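Local coordinates for putative histidinol-phosphate aminotransferase (Burkholderia pseudomallei, PDB 3P1T), which probably catalyses the pyridoxal-phosphate-dependent transfer of an amino group between L-histidinol phosphate and 2-oxoglutarate, a step of histidine biosynthesis, at residues R182-G187 / A209-S214. Residues are numbered along the deposited sequence; the frame is centred on the assembly and turned at random.
Sequences RGLAYG and ALFGPS. With EDO (1,2-ethanediol), chain H.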
loop_
_atom_site.group_PDB
_atom_site.type_symbol
_atom_site.label_atom_id
_atom_site.label_comp_id
_atom_site.label_asym_id
_atom_site.label_seq_id
_atom_site.Cartn_x
_atom_site.Cartn_y
_atom_site.Cartn_z
ATOM N N ARG A 182 24.356 -17.229 -5.351
ATOM C CA ARG A 182 23.271 -18.048 -5.899
ATOM C C ARG A 182 22.162 -17.134 -6.463
ATOM O O ARG A 182 21.723 -16.219 -5.752
ATOM C CB ARG A 182 22.748 -18.929 -4.745
ATOM C CG ARG A 182 21.680 -19.908 -5.143
ATOM C CD ARG A 182 20.843 -20.323 -3.960
ATOM N NE ARG A 182 21.549 -21.216 -3.048
ATOM C CZ ARG A 182 21.009 -21.703 -1.941
ATOM N NH1 ARG A 182 19.770 -21.374 -1.599
ATOM N NH2 ARG A 182 21.697 -22.527 -1.170
ATOM N N GLY A 183 21.745 -17.345 -7.695
ATOM C CA GLY A 183 20.743 -16.466 -8.296
ATOM C C GLY A 183 19.347 -16.434 -7.686
ATOM O O GLY A 183 19.097 -16.984 -6.602
ATOM N N LEU A 184 18.435 -15.721 -8.376
ATOM C CA LEU A 184 17.020 -15.724 -8.052
ATOM C C LEU A 184 16.494 -17.018 -8.618
ATOM O O LEU A 184 16.721 -17.290 -9.803
ATOM C CB LEU A 184 16.263 -14.486 -8.586
ATOM C CG LEU A 184 16.581 -13.128 -7.995
ATOM C CD1 LEU A 184 16.070 -12.052 -8.895
ATOM C CD2 LEU A 184 15.985 -12.964 -6.621
ATOM N N ALA A 185 15.916 -17.869 -7.773
ATOM C CA ALA A 185 15.406 -19.162 -8.205
ATOM C C ALA A 185 13.882 -19.109 -8.331
ATOM O O ALA A 185 13.178 -19.048 -7.323
ATOM C CB ALA A 185 15.838 -20.255 -7.229
ATOM N N TYR A 186 13.389 -19.047 -9.566
ATOM C CA TYR A 186 11.968 -19.003 -9.866
ATOM C C TYR A 186 11.736 -19.743 -11.187
ATOM O O TYR A 186 12.646 -19.850 -12.010
ATOM C CB TYR A 186 11.406 -17.557 -9.889
ATOM C CG TYR A 186 11.989 -16.691 -10.973
ATOM C CD1 TYR A 186 11.455 -16.696 -12.257
ATOM C CD2 TYR A 186 13.072 -15.854 -10.718
ATOM C CE1 TYR A 186 12.026 -15.944 -13.280
ATOM C CE2 TYR A 186 13.639 -15.079 -11.730
ATOM C CZ TYR A 186 13.119 -15.136 -13.014
ATOM O OH TYR A 186 13.672 -14.378 -14.016
ATOM N N GLY A 187 10.529 -20.266 -11.347
ATOM C CA GLY A 187 10.111 -21.022 -12.519
ATOM C C GLY A 187 8.642 -21.371 -12.467
ATOM O O GLY A 187 7.907 -20.815 -11.649
ATOM N N ALA A 209 9.914 -7.251 -3.429
ATOM C CA ALA A 209 9.870 -7.679 -4.820
ATOM C C ALA A 209 9.609 -9.181 -4.902
ATOM O O ALA A 209 10.319 -9.965 -4.265
ATOM C CB ALA A 209 11.180 -7.322 -5.524
ATOM N N LEU A 210 8.579 -9.577 -5.668
ATOM C CA LEU A 210 8.214 -10.983 -5.883
ATOM C C LEU A 210 8.634 -11.399 -7.278
ATOM O O LEU A 210 8.302 -10.711 -8.247
ATOM C CB LEU A 210 6.703 -11.227 -5.666
ATOM C CG LEU A 210 6.166 -12.623 -5.994
ATOM C CD1 LEU A 210 6.763 -13.705 -5.069
ATOM C CD2 LEU A 210 4.650 -12.639 -5.958
ATOM N N PHE A 211 9.340 -12.528 -7.382
ATOM C CA PHE A 211 9.823 -13.056 -8.666
ATOM C C PHE A 211 9.145 -14.381 -8.948
ATOM O O PHE A 211 9.035 -15.215 -8.049
ATOM C CB PHE A 211 11.361 -13.203 -8.672
ATOM C CG PHE A 211 12.079 -11.946 -8.244
ATOM C CD1 PHE A 211 12.340 -11.693 -6.900
ATOM C CD2 PHE A 211 12.473 -11.000 -9.173
ATOM C CE1 PHE A 211 12.978 -10.507 -6.498
ATOM C CE2 PHE A 211 13.126 -9.818 -8.767
ATOM C CZ PHE A 211 13.372 -9.580 -7.437
ATOM N N GLY A 212 8.678 -14.557 -10.178
ATOM C CA GLY A 212 8.001 -15.782 -10.583
ATOM C C GLY A 212 7.786 -15.900 -12.076
ATOM O O GLY A 212 8.272 -15.061 -12.855
ATOM N N PRO A 213 7.035 -16.959 -12.484
ATOM C CA PRO A 213 6.732 -17.152 -13.923
ATOM C C PRO A 213 5.845 -16.021 -14.458
ATOM O O PRO A 213 4.944 -15.561 -13.750
ATOM C CB PRO A 213 6.023 -18.508 -13.968
ATOM C CG PRO A 213 5.483 -18.719 -12.594
ATOM C CD PRO A 213 6.406 -17.997 -11.641
ATOM N N SER A 214 6.128 -15.560 -15.694
ATOM C CA SER A 214 5.541 -14.374 -16.317
ATOM C C SER A 214 3.999 -14.399 -16.387
ATOM O O SER A 214 3.390 -13.350 -16.134
ATOM C CB SER A 214 6.106 -14.135 -17.719
ATOM O OG SER A 214 6.083 -15.268 -18.567
HETATM C C1 EDO H . 9.519 -17.039 -17.098
HETATM O O1 EDO H . 9.761 -17.992 -16.047
HETATM C C2 EDO H . 8.586 -17.559 -18.195
HETATM O O2 EDO H . 7.283 -17.856 -17.678
#
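One face of the Phe211 ring carries Leu184: its CD1 methyl stands over the ring centre, 3.7 Å from the centroid and only 13° off the normal, a CH-pi contact. The second methyl, CD2, settles against Phe211 CD1 and CE1 on the same side, while Phe64 meets Phe211 edge-to-face. The Tyr186 ring meets the backbone of Gly212 and Phe211 CB obliquely. Its CD2 touches Phe211 CB at 3.8 Å, and its CD1 lies 3.6 Å from the Gly212 carbonyl O; at its edge, near the ring plane, sits O1 of a 1,2-ethanediol. Tyr186 has CG between its own backbone N and carbonyl carbon (chi1 64°), which stands the ring against the Phe211-Gly212 backbone. Phe211 ends strand 208-211 of the seven-stranded mixed sheet of the large domain, as in fold-type I PLP-dependent aminotransferases, to whose family this putative enzyme belongs; its backbone bonds to Val192 on strand 190-195, and residues 182-187 lie in the loop leading into that strand. Residues 184-187 and 211-213 run in nearly the same direction, 22° apart, with no hydrogen bond between the two segments. Gly212 O is instead bonded by Asn70 ND2. Gly187 O comes 3.2 Å from Pro213 CD, against the proline ring. Pro213 is the N-cap of helix 214-221, and there the diol, probably from the crystallisation liquor, accepts a hydrogen bond at O2 from Ser214 N (3.2 Å) and shares another with Ser214 OG (3.0 Å).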